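Local coordinates for beta-N-acetylhexosaminidase (Mycobacterium smegmatis, PDB 4YYF), which probably hydrolyses terminal non-reducing N-acetyl-D-hexosamine residues in N-acetyl-beta-D-hexosaminides, acting as a glycoside hydrolase of family 3, at residues K44-L49 against A329-L334; V51-A56 against G69-G74; Q120-E125 against I170-F175; P206-A211 against G250-P255. The protein carries 1 engineered substitution. All coordinates share one frame; numbering follows the deposited sequence.

Contact 1: residues K44-L49 against A329-L334; sequences KLAQLL and AVLDRL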
loop_
_atom_site.group_PDB
_atom_site.type_symbol
_atom_site.label_atom_id
_atom_site.label_comp_id
_atom_site.label_asym_id
_atom_site.label_seq_id
_atom_site.Cartn_x
_atom_site.Cartn_y
_atom_site.Cartn_z
ATOM N N LYS A 44 4.798 -15.098 -11.881
ATOM C CA LYS A 44 5.101 -13.682 -12.065
ATOM C C LYS A 44 3.887 -12.862 -11.697
ATOM O O LYS A 44 4.010 -11.845 -11.032
ATOM C CB LYS A 44 5.465 -13.369 -13.509
ATOM C CG LYS A 44 6.761 -13.969 -13.990
ATOM C CD LYS A 44 7.024 -13.502 -15.409
ATOM C CE LYS A 44 8.430 -13.843 -15.860
ATOM N NZ LYS A 44 8.728 -13.206 -17.182
ATOM N N LEU A 45 2.712 -13.298 -12.152
ATOM C CA LEU A 45 1.461 -12.589 -11.841
ATOM C C LEU A 45 1.132 -12.620 -10.352
ATOM O O LEU A 45 0.704 -11.602 -9.774
ATOM C CB LEU A 45 0.284 -13.146 -12.663
ATOM C CG LEU A 45 0.401 -12.907 -14.177
ATOM C CD1 LEU A 45 -0.626 -13.715 -14.966
ATOM C CD2 LEU A 45 0.246 -11.421 -14.462
ATOM N N ALA A 46 1.349 -13.769 -9.713
ATOM C CA ALA A 46 1.042 -13.876 -8.285
ATOM C C ALA A 46 1.938 -12.961 -7.454
ATOM O O ALA A 46 1.561 -12.519 -6.366
ATOM C CB ALA A 46 1.149 -15.338 -7.804
ATOM N N GLN A 47 3.125 -12.657 -7.970
ATOM C CA GLN A 47 4.035 -11.781 -7.246
ATOM C C GLN A 47 3.513 -10.337 -7.169
ATOM O O GLN A 47 3.975 -9.539 -6.349
ATOM C CB GLN A 47 5.423 -11.844 -7.899
ATOM C CG GLN A 47 6.481 -11.040 -7.192
ATOM C CD GLN A 47 6.719 -11.488 -5.763
ATOM O OE1 GLN A 47 6.961 -10.647 -4.875
ATOM N NE2 GLN A 47 6.671 -12.816 -5.528
ATOM N N LEU A 48 2.535 -10.012 -8.010
ATOM C CA LEU A 48 1.978 -8.660 -8.066
ATOM C C LEU A 48 0.762 -8.481 -7.149
ATOM O O LEU A 48 0.106 -7.433 -7.188
ATOM C CB LEU A 48 1.563 -8.321 -9.505
ATOM C CG LEU A 48 2.629 -8.574 -10.567
ATOM C CD1 LEU A 48 2.161 -8.137 -11.956
ATOM C CD2 LEU A 48 3.949 -7.892 -10.190
ATOM N N LEU A 49 0.441 -9.508 -6.363
ATOM C CA LEU A 49 -0.758 -9.501 -5.524
ATOM C C LEU A 49 -0.393 -9.488 -4.046
ATOM O O LEU A 49 0.555 -10.157 -3.629
ATOM C CB LEU A 49 -1.622 -10.743 -5.807
ATOM C CG LEU A 49 -1.891 -11.105 -7.273
ATOM C CD1 LEU A 49 -2.712 -12.383 -7.360
ATOM C CD2 LEU A 49 -2.582 -9.953 -7.997
ATOM N N ALA A 329 -9.109 -17.257 -9.188
ATOM C CA ALA A 329 -9.918 -16.610 -10.228
ATOM C C ALA A 329 -9.222 -15.364 -10.770
ATOM O O ALA A 329 -9.298 -15.048 -11.969
ATOM C CB ALA A 329 -11.285 -16.253 -9.689
ATOM N N VAL A 330 -8.557 -14.640 -9.880
ATOM C CA VAL A 330 -7.819 -13.451 -10.286
ATOM C C VAL A 330 -6.657 -13.824 -11.207
ATOM O O VAL A 330 -6.483 -13.238 -12.271
ATOM C CB VAL A 330 -7.330 -12.637 -9.061
ATOM C CG1 VAL A 330 -6.294 -11.591 -9.482
ATOM C CG2 VAL A 330 -8.515 -11.965 -8.376
ATOM N N LEU A 331 -5.876 -14.816 -10.803
ATOM C CA LEU A 331 -4.762 -15.275 -11.625
ATOM C C LEU A 331 -5.238 -15.793 -12.983
ATOM O O LEU A 331 -4.596 -15.554 -14.005
ATOM C CB LEU A 331 -3.968 -16.350 -10.876
ATOM C CG LEU A 331 -3.180 -15.811 -9.675
ATOM C CD1 LEU A 331 -2.574 -16.963 -8.879
ATOM C CD2 LEU A 331 -2.083 -14.837 -10.121
ATOM N N ASP A 332 -6.364 -16.502 -12.994
ATOM C CA ASP A 332 -6.979 -16.934 -14.250
ATOM C C ASP A 332 -7.278 -15.754 -15.165
ATOM O O ASP A 332 -7.017 -15.798 -16.367
ATOM C CB ASP A 332 -8.285 -17.694 -13.985
ATOM C CG ASP A 332 -8.051 -19.105 -13.505
ATOM O OD1 ASP A 332 -6.881 -19.531 -13.451
ATOM O OD2 ASP A 332 -9.042 -19.793 -13.187
ATOM N N ARG A 333 -7.838 -14.698 -14.596
ATOM C CA ARG A 333 -8.232 -13.546 -15.401
ATOM C C ARG A 333 -6.991 -12.805 -15.912
ATOM O O ARG A 333 -6.978 -12.272 -17.022
ATOM C CB ARG A 333 -9.125 -12.605 -14.576
ATOM C CG ARG A 333 -9.613 -11.351 -15.316
ATOM C CD ARG A 333 -10.573 -11.703 -16.455
ATOM N NE ARG A 333 -11.057 -10.526 -17.194
ATOM C CZ ARG A 333 -10.524 -10.073 -18.328
ATOM N NH1 ARG A 333 -9.481 -10.691 -18.865
ATOM N NH2 ARG A 333 -11.032 -9.001 -18.931
ATOM N N LEU A 334 -5.937 -12.778 -15.100
ATOM C CA LEU A 334 -4.728 -12.070 -15.494
ATOM C C LEU A 334 -4.014 -12.775 -16.646
ATOM O O LEU A 334 -3.514 -12.120 -17.559
ATOM C CB LEU A 334 -3.795 -11.874 -14.300
ATOM C CG LEU A 334 -4.336 -10.894 -13.256
ATOM C CD1 LEU A 334 -3.352 -10.738 -12.095
ATOM C CD2 LEU A 334 -4.605 -9.544 -13.912
#
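L45 and L331 bring the two backbones closest, their CA atoms 6.8 Å apart. In this TIM-barrel family domain, helix 41-46 gives way to a type I turn, A46 to L49, that feeds the first strand, while 329-334 is a stretch of helix 327-340 that turns V330, L331 and L334 to the contact. The join is wholly apolar, as suits a layer buried between helices and strand: leucines fill it with branched ends, and the small A46 lets the helix come near. CD2 of L331 is the hub. It touches CB of A46 at 4.0 Å, CB of L45 at 3.9 Å and CD1 of L49 at 3.7 Å, reaching them because CG stands beside its backbone N (chi1 -70°). L49 meets L331 at a slant, and its other methyl, CD2, lies 4.2 Å from CD1 of L334. V308 of helix 304-314 packs on both L49 and V330, closing the group from another helix. L45 and L334 instead run past each other in opposite directions, and CD1 of L45 comes within 3.7 Å of CB of L334.

Contact 2: residues V51-A56 against G69-G74; sequences VGVTDA and GGIMIG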
loop_
_atom_site.group_PDB
_atom_site.type_symbol
_atom_site.label_atom_id
_atom_site.label_comp_id
_atom_site.label_asym_id
_atom_site.label_seq_id
_atom_site.Cartn_x
_atom_site.Cartn_y
_atom_site.Cartn_z
ATOM N N VAL A 51 -2.548 -10.134 -0.421
ATOM C CA VAL A 51 -3.875 -10.559 0.008
ATOM C C VAL A 51 -3.986 -10.695 1.519
ATOM O O VAL A 51 -3.082 -11.213 2.179
ATOM C CB VAL A 51 -4.308 -11.889 -0.678
ATOM C CG1 VAL A 51 -4.553 -11.660 -2.161
ATOM C CG2 VAL A 51 -3.254 -12.989 -0.459
ATOM N N GLY A 52 -5.096 -10.215 2.063
ATOM C CA GLY A 52 -5.362 -10.348 3.490
ATOM C C GLY A 52 -5.612 -11.797 3.857
ATOM O O GLY A 52 -6.246 -12.530 3.085
ATOM N N VAL A 53 -5.107 -12.211 5.026
ATOM C CA VAL A 53 -5.247 -13.580 5.518
ATOM C C VAL A 53 -5.927 -13.585 6.886
ATOM O O VAL A 53 -5.785 -12.633 7.638
ATOM C CB VAL A 53 -3.880 -14.277 5.622
ATOM C CG1 VAL A 53 -3.209 -14.356 4.244
ATOM C CG2 VAL A 53 -2.975 -13.544 6.606
ATOM N N THR A 54 -6.674 -14.646 7.205
ATOM C CA THR A 54 -7.425 -14.704 8.464
ATOM C C THR A 54 -6.641 -15.366 9.597
ATOM O O THR A 54 -6.896 -15.111 10.781
ATOM C CB THR A 54 -8.752 -15.464 8.310
ATOM O OG1 THR A 54 -8.490 -16.749 7.732
ATOM C CG2 THR A 54 -9.719 -14.694 7.432
ATOM N N ASP A 55 -5.696 -16.225 9.229
ATOM C CA ASP A 55 -4.973 -17.039 10.205
ATOM C C ASP A 55 -3.838 -17.773 9.516
ATOM O O ASP A 55 -3.666 -17.665 8.292
ATOM C CB ASP A 55 -5.922 -18.049 10.859
ATOM C CG ASP A 55 -6.783 -18.772 9.841
ATOM O OD1 ASP A 55 -6.225 -19.490 8.994
ATOM O OD2 ASP A 55 -8.022 -18.607 9.864
ATOM N N ALA A 56 -3.078 -18.533 10.295
ATOM C CA ALA A 56 -1.925 -19.252 9.768
ATOM C C ALA A 56 -2.315 -20.217 8.640
ATOM O O ALA A 56 -1.627 -20.281 7.634
ATOM C CB ALA A 56 -1.188 -19.994 10.882
ATOM N N GLY A 69 2.803 -12.824 -3.691
ATOM C CA GLY A 69 3.989 -12.105 -3.254
ATOM C C GLY A 69 3.846 -11.551 -1.851
ATOM O O GLY A 69 4.833 -11.381 -1.130
ATOM N N GLY A 70 2.615 -11.261 -1.449
ATOM C CA GLY A 70 2.425 -10.644 -0.149
ATOM C C GLY A 70 1.164 -11.093 0.540
ATOM O O GLY A 70 0.175 -11.443 -0.107
ATOM N N ILE A 71 1.203 -11.100 1.870
ATOM C CA ILE A 71 0.004 -11.299 2.671
ATOM C C ILE A 71 -0.176 -10.092 3.578
ATOM O O ILE A 71 0.805 -9.459 3.974
ATOM C CB ILE A 71 0.070 -12.592 3.511
ATOM C CG1 ILE A 71 1.318 -12.600 4.392
ATOM C CG2 ILE A 71 0.012 -13.827 2.586
ATOM C CD1 ILE A 71 1.345 -13.752 5.417
HETATM N N MSE A 72 -1.424 -9.758 3.894
HETATM C CA MSE A 72 -1.681 -8.614 4.749
HETATM C C MSE A 72 -2.333 -9.049 6.060
HETATM O O MSE A 72 -3.229 -9.893 6.079
HETATM C CB MSE A 72 -2.574 -7.582 4.063
HETATM C CG MSE A 72 -2.734 -6.330 4.913
HETATM SE SE MSE A 72 -3.956 -5.051 4.141
HETATM C CE MSE A 72 -3.731 -3.594 5.419
ATOM N N ILE A 73 -1.866 -8.450 7.148
ATOM C CA ILE A 73 -2.430 -8.663 8.466
ATOM C C ILE A 73 -3.429 -7.535 8.704
ATOM O O ILE A 73 -3.092 -6.363 8.549
ATOM C CB ILE A 73 -1.335 -8.559 9.542
ATOM C CG1 ILE A 73 -0.180 -9.529 9.250
ATOM C CG2 ILE A 73 -1.904 -8.790 10.927
ATOM C CD1 ILE A 73 -0.581 -10.989 9.180
ATOM N N GLY A 74 -4.654 -7.868 9.102
ATOM C CA GLY A 74 -5.643 -6.840 9.373
ATOM C C GLY A 74 -6.440 -7.125 10.619
ATOM O O GLY A 74 -6.116 -8.051 11.368
#
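The first beta-alpha-beta unit of the domain, strand 49-52, helix 56-66 and strand 70-73, is closed here by V51 and G52 lying parallel beside I71 and M72. V51 is gripped at both backbone ends: its N donates to O of G70 at 3.0 Å, and its O accepts from N of M72 at 2.8 Å. In both bonds the donor stands well above the carbonyl plane. Past G52 the pairing continues with N of V53 giving to O of M72 at 3.2 Å, this time in the carbonyl plane. CA of G52 adds a CA-H...O contact to the same O of M72 at 3.4 Å, and the CA atoms of G52 and M72 are 4.3 Å apart. As in a TIM barrel, one face of these strands meets the helices and the other looks inward. I71 belongs to the helix face and packs on V62 and V63 of the crossover helix; the selenomethionine M72 points to the opposite face, its extended chain reaching S102, D104 and F155. Branched residues suit the extended backbone and fill the helix face. V53 and I71 meet at a slant, methyl to methyl, with CG1 of V53 3.7 Å from CG2 of I71; chi1 of 56° turns CG1 of I71 between its backbone N and carbonyl carbon and leaves CG2 for this contact. Farther along, CG2 of V53 reaches CD1 of I73 at 4.3 Å.

Contact 3: residues Q120-E125 against I170-F175; sequences QPSARE and IGDRSF. With ACT (acetate ion), chain D.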
loop_
_atom_site.group_PDB
_atom_site.type_symbol
_atom_site.label_atom_id
_atom_site.label_comp_id
_atom_site.label_asym_id
_atom_site.label_seq_id
_atom_site.Cartn_x
_atom_site.Cartn_y
_atom_site.Cartn_z
ATOM N N GLN A 120 -0.186 3.869 20.302
ATOM C CA GLN A 120 0.497 5.116 19.993
ATOM C C GLN A 120 -0.601 6.137 19.748
ATOM O O GLN A 120 -1.664 5.784 19.227
ATOM C CB GLN A 120 1.332 4.923 18.728
ATOM C CG GLN A 120 2.037 6.165 18.186
ATOM C CD GLN A 120 2.243 6.073 16.695
ATOM O OE1 GLN A 120 3.177 5.414 16.222
ATOM N NE2 GLN A 120 1.355 6.709 15.939
ATOM N N PRO A 121 -0.367 7.405 20.134
ATOM C CA PRO A 121 -1.332 8.451 19.764
ATOM C C PRO A 121 -1.528 8.531 18.245
ATOM O O PRO A 121 -0.678 8.091 17.472
ATOM C CB PRO A 121 -0.667 9.734 20.282
ATOM C CG PRO A 121 0.172 9.269 21.436
ATOM C CD PRO A 121 0.699 7.919 21.015
ATOM N N SER A 122 -2.655 9.086 17.818
ATOM C CA SER A 122 -2.917 9.286 16.398
ATOM C C SER A 122 -1.854 10.201 15.795
ATOM O O SER A 122 -1.167 10.927 16.521
ATOM C CB SER A 122 -4.268 9.962 16.231
ATOM O OG SER A 122 -4.204 11.274 16.763
ATOM N N ALA A 123 -1.748 10.181 14.469
ATOM C CA ALA A 123 -0.822 11.049 13.736
ATOM C C ALA A 123 -1.030 12.507 14.115
ATOM O O ALA A 123 -0.075 13.267 14.282
ATOM C CB ALA A 123 -1.034 10.877 12.228
ATOM N N ARG A 124 -2.290 12.908 14.217
ATOM C CA ARG A 124 -2.608 14.293 14.541
ATOM C C ARG A 124 -2.141 14.675 15.948
ATOM O O ARG A 124 -1.597 15.764 16.165
ATOM C CB ARG A 124 -4.113 14.526 14.406
ATOM C CG ARG A 124 -4.556 15.898 14.878
ATOM C CD ARG A 124 -6.037 16.073 14.663
ATOM N NE ARG A 124 -6.357 16.246 13.247
ATOM C CZ ARG A 124 -7.594 16.242 12.760
ATOM N NH1 ARG A 124 -8.621 16.039 13.568
ATOM N NH2 ARG A 124 -7.799 16.428 11.463
ATOM N N GLU A 125 -2.355 13.779 16.904
ATOM C CA GLU A 125 -1.924 14.031 18.273
ATOM C C GLU A 125 -0.391 14.060 18.376
ATOM O O GLU A 125 0.180 14.839 19.141
ATOM C CB GLU A 125 -2.533 12.992 19.224
ATOM C CG GLU A 125 -2.335 13.287 20.713
ATOM C CD GLU A 125 -3.202 14.440 21.247
ATOM O OE1 GLU A 125 -3.745 15.239 20.443
ATOM O OE2 GLU A 125 -3.337 14.551 22.490
ATOM N N ILE A 170 -10.265 10.001 7.090
ATOM C CA ILE A 170 -8.869 10.353 7.326
ATOM C C ILE A 170 -8.776 10.965 8.724
ATOM O O ILE A 170 -8.285 10.319 9.651
ATOM C CB ILE A 170 -8.315 11.308 6.244
ATOM C CG1 ILE A 170 -8.463 10.676 4.858
ATOM C CG2 ILE A 170 -6.848 11.611 6.503
ATOM C CD1 ILE A 170 -7.844 9.280 4.760
ATOM N N GLY A 171 -9.277 12.191 8.887
ATOM C CA GLY A 171 -9.367 12.790 10.212
ATOM C C GLY A 171 -8.046 12.756 10.970
ATOM O O GLY A 171 -7.014 13.147 10.424
ATOM N N ASP A 172 -8.059 12.265 12.211
ATOM C CA ASP A 172 -6.834 12.270 13.027
ATOM C C ASP A 172 -5.718 11.339 12.529
ATOM O O ASP A 172 -4.629 11.275 13.129
ATOM C CB ASP A 172 -7.141 12.047 14.523
ATOM C CG ASP A 172 -7.655 10.645 14.837
ATOM O OD1 ASP A 172 -7.598 9.742 13.972
ATOM O OD2 ASP A 172 -8.105 10.444 15.989
ATOM N N ARG A 173 -5.970 10.629 11.430
ATOM C CA ARG A 173 -4.920 9.831 10.799
ATOM C C ARG A 173 -3.951 10.723 10.028
ATOM O O ARG A 173 -2.895 10.271 9.586
ATOM C CB ARG A 173 -5.522 8.800 9.842
ATOM C CG ARG A 173 -6.409 7.756 10.497
ATOM C CD ARG A 173 -7.192 7.003 9.417
ATOM N NE ARG A 173 -6.320 6.205 8.547
ATOM C CZ ARG A 173 -6.687 5.714 7.368
ATOM N NH1 ARG A 173 -7.900 5.968 6.899
ATOM N NH2 ARG A 173 -5.846 4.969 6.661
ATOM N N SER A 174 -4.321 11.984 9.850
ATOM C CA SER A 174 -3.466 12.943 9.147
ATOM C C SER A 174 -2.608 13.738 10.117
ATOM O O SER A 174 -3.080 14.141 11.178
ATOM C CB SER A 174 -4.315 13.920 8.330
ATOM O OG SER A 174 -3.570 15.097 8.036
ATOM N N PHE A 175 -1.355 13.983 9.743
ATOM C CA PHE A 175 -0.452 14.760 10.592
ATOM C C PHE A 175 -0.779 16.252 10.622
ATOM O O PHE A 175 -0.247 16.976 11.451
ATOM C CB PHE A 175 1.017 14.555 10.176
ATOM C CG PHE A 175 1.582 13.221 10.581
ATOM C CD1 PHE A 175 2.028 13.009 11.884
ATOM C CD2 PHE A 175 1.640 12.177 9.676
ATOM C CE1 PHE A 175 2.546 11.780 12.261
ATOM C CE2 PHE A 175 2.150 10.947 10.045
ATOM C CZ PHE A 175 2.598 10.743 11.353
HETATM C C ACT D . -8.369 4.398 3.342
HETATM O O ACT D . -8.184 3.269 2.830
HETATM O OXT ACT D . -8.353 4.440 4.590
HETATM C CH3 ACT D . -8.615 5.628 2.523
HETATM O O HOH W 1 -7.065 11.973 17.840
HETATM O O HOH W 2 -4.722 16.625 10.934
#
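A helix start docks on a loop where A123 and R124 meet D172 and F175: the first turn of helix 123-129 sits on the loop after strand 153-154 of the TIM-barrel family domain. S122 is the N-cap, its OG accepting from N of E125 at 3.1 Å, and water 1 bridges that OG to OD2 of D172. One direct hydrogen bond crosses, N of R124 to O of D172 at 3.1 Å, an amide of the first helical turn using an outside carbonyl. The R124 chain bends at chi3 (-73°), which lays one guanidinium face over the G171 and D172 backbone; NE gives to water 2, which donates to O of S174, and NH2 binds O of A164. D172 is held by a salt bridge to R109. R173 turns away, its NH1 giving to OXT of an acetate, probably from the crystallisation liquor, at 2.8 Å, while E106 pairs with NH2; with K203 and H204 close by, the site is consistent with the sugar pocket that an arginine of this loop lines in family 3 relatives. A123, small enough to fit beneath an aromatic, presses CB onto one face of F175, 3.5 Å from the ring centroid and 5° off the normal.

Contact 4: residues P206-A211 against G250-P255; sequences PGHGHA and GHMQVP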
loop_
_atom_site.group_PDB
_atom_site.type_symbol
_atom_site.label_atom_id
_atom_site.label_comp_id
_atom_site.label_asym_id
_atom_site.label_seq_id
_atom_site.Cartn_x
_atom_site.Cartn_y
_atom_site.Cartn_z
ATOM N N PRO A 206 -3.504 10.557 -5.166
ATOM C CA PRO A 206 -2.873 11.872 -4.972
ATOM C C PRO A 206 -3.486 12.712 -3.849
ATOM O O PRO A 206 -3.307 13.935 -3.835
ATOM C CB PRO A 206 -3.138 12.565 -6.304
ATOM C CG PRO A 206 -4.499 12.027 -6.711
ATOM C CD PRO A 206 -4.430 10.564 -6.313
ATOM N N GLY A 207 -4.213 12.084 -2.930
ATOM C CA GLY A 207 -4.700 12.808 -1.763
ATOM C C GLY A 207 -6.150 12.554 -1.395
ATOM O O GLY A 207 -7.061 12.948 -2.127
ATOM N N HIS A 208 -6.367 11.925 -0.240
ATOM C CA HIS A 208 -7.726 11.591 0.233
ATOM C C HIS A 208 -8.197 12.622 1.259
ATOM O O HIS A 208 -9.370 12.637 1.658
ATOM C CB HIS A 208 -7.724 10.190 0.876
ATOM C CG HIS A 208 -9.051 9.509 0.888
ATOM N ND1 HIS A 208 -10.202 10.087 1.418
ATOM C CD2 HIS A 208 -9.442 8.285 0.453
ATOM C CE1 HIS A 208 -11.211 9.263 1.293
ATOM N NE2 HIS A 208 -10.780 8.149 0.704
ATOM N N GLY A 209 -7.282 13.490 1.688
ATOM C CA GLY A 209 -7.551 14.404 2.789
ATOM C C GLY A 209 -8.728 15.346 2.586
ATOM O O GLY A 209 -9.408 15.699 3.546
ATOM N N HIS A 210 -8.972 15.764 1.348
ATOM C CA HIS A 210 -10.080 16.692 1.088
ATOM C C HIS A 210 -11.160 16.050 0.211
ATOM O O HIS A 210 -11.945 16.750 -0.421
ATOM C CB HIS A 210 -9.570 17.992 0.445
ATOM C CG HIS A 210 -8.553 18.721 1.271
ATOM N ND1 HIS A 210 -7.197 18.604 1.063
ATOM C CD2 HIS A 210 -8.702 19.581 2.312
ATOM C CE1 HIS A 210 -6.549 19.365 1.934
ATOM N NE2 HIS A 210 -7.442 19.961 2.702
ATOM N N ALA A 211 -11.194 14.720 0.167
ATOM C CA ALA A 211 -12.191 14.008 -0.646
ATOM C C ALA A 211 -13.605 14.200 -0.088
ATOM O O ALA A 211 -13.769 14.533 1.084
ATOM C CB ALA A 211 -11.851 12.532 -0.738
ATOM N N GLY A 250 -5.056 5.837 -3.841
ATOM C CA GLY A 250 -6.394 5.631 -3.309
ATOM C C GLY A 250 -7.448 5.566 -4.407
ATOM O O GLY A 250 -7.121 5.642 -5.591
ATOM N N HIS A 251 -8.716 5.439 -4.019
ATOM C CA HIS A 251 -9.792 5.206 -4.979
ATOM C C HIS A 251 -10.578 6.474 -5.327
ATOM O O HIS A 251 -11.618 6.396 -5.995
ATOM C CB HIS A 251 -10.785 4.144 -4.450
ATOM C CG HIS A 251 -10.144 2.837 -4.071
ATOM N ND1 HIS A 251 -9.139 2.252 -4.808
ATOM C CD2 HIS A 251 -10.385 2.007 -3.026
ATOM C CE1 HIS A 251 -8.782 1.113 -4.232
ATOM N NE2 HIS A 251 -9.523 0.941 -3.153
HETATM N N MSE A 252 -10.110 7.636 -4.879
HETATM C CA MSE A 252 -10.857 8.872 -5.143
HETATM C C MSE A 252 -10.894 9.154 -6.637
HETATM O O MSE A 252 -9.962 8.797 -7.361
HETATM C CB MSE A 252 -10.193 10.068 -4.462
HETATM C CG MSE A 252 -9.863 9.896 -2.987
HETATM SE SE MSE A 252 -8.127 9.049 -2.654
HETATM C CE MSE A 252 -7.077 9.901 -4.029
ATOM N N GLN A 253 -11.967 9.794 -7.093
ATOM C CA GLN A 253 -12.014 10.346 -8.441
ATOM C C GLN A 253 -11.440 11.761 -8.385
ATOM O O GLN A 253 -11.797 12.539 -7.495
ATOM C CB GLN A 253 -13.459 10.393 -8.940
ATOM C CG GLN A 253 -14.100 9.014 -9.036
ATOM C CD GLN A 253 -15.611 9.068 -9.058
ATOM O OE1 GLN A 253 -16.206 9.670 -9.948
ATOM N NE2 GLN A 253 -16.243 8.440 -8.063
ATOM N N VAL A 254 -10.552 12.089 -9.321
ATOM C CA VAL A 254 -9.898 13.402 -9.326
ATOM C C VAL A 254 -10.260 14.200 -10.579
ATOM O O VAL A 254 -9.848 13.829 -11.677
ATOM C CB VAL A 254 -8.352 13.249 -9.286
ATOM C CG1 VAL A 254 -7.664 14.619 -9.202
ATOM C CG2 VAL A 254 -7.911 12.332 -8.145
ATOM N N PRO A 255 -11.016 15.309 -10.421
ATOM C CA PRO A 255 -11.346 16.158 -11.577
ATOM C C PRO A 255 -10.079 16.724 -12.209
ATOM O O PRO A 255 -9.184 17.157 -11.483
ATOM C CB PRO A 255 -12.181 17.297 -10.964
ATOM C CG PRO A 255 -12.664 16.758 -9.633
ATOM C CD PRO A 255 -11.560 15.851 -9.162
#
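The H208 imidazole carries selenomethionine M252 on one face: CG lies 4.0 Å from the ring centroid, 20° off the normal and offset toward the rim. The selenium approaches obliquely, 47° off the normal, in the heavier counterpart of a Met-aromatic contact, with SE 3.5 Å from CD2 of H208. The ring nitrogen NE2 is bonded to OG of S215. These two loops follow strands 199-205 and 246-249 of the TIM-barrel family domain, and P206 to G209 end the KHFPGHG signature of family 3 hexosaminidases. An acetate bound close to H208 is consistent with a pocket here, although it probably came from the crystallisation liquor.

A flexible, unbranched side chain suits M252, because it must curl between several partners. Bent at chi2 (86°) and again at chi3, it carries the terminal methyl back over the start of the other loop, where CE lies 3.6 Å from CD of P206 and equally close to O of G207. P206 follows a cis peptide bond, and G207 takes backbone angles that only a residue lacking CB accepts easily; both lie just after strand 199-205, where the chain leaves it. H208 to A211 then form a type I turn, N of A211 bonding to O of H208 at 3.1 Å, which brings the small CB of A211 to 4.0 Å from CG of M252. L228 of helix 225-229 packs on both P206 and V254. The P206 ring and V254 point at each other, CG of P206 3.7 Å from CG2 of V254.

In the fold
From the N terminus, helix 41-46 opens contact 1, which closes only at helix 327-340 and so ties the beginning of the domain to its last part. The other three contacts nest inside that loop and follow one another in series. Contact 2 closes a short loop around helix 56-66; it touches contact 1 directly, through A46 O and G69 N and through L49 O and G70 N. Contact 3 joins helix 123-129 to the loop after strand 153-154, and contact 4 joins the loops after strands 199-205 and 246-249. Contacts 3 and 4 meet where I170 packs on H208. Contacts 1 and 3 lie on opposite sides of the chain's centre, their centres about 35 Å apart.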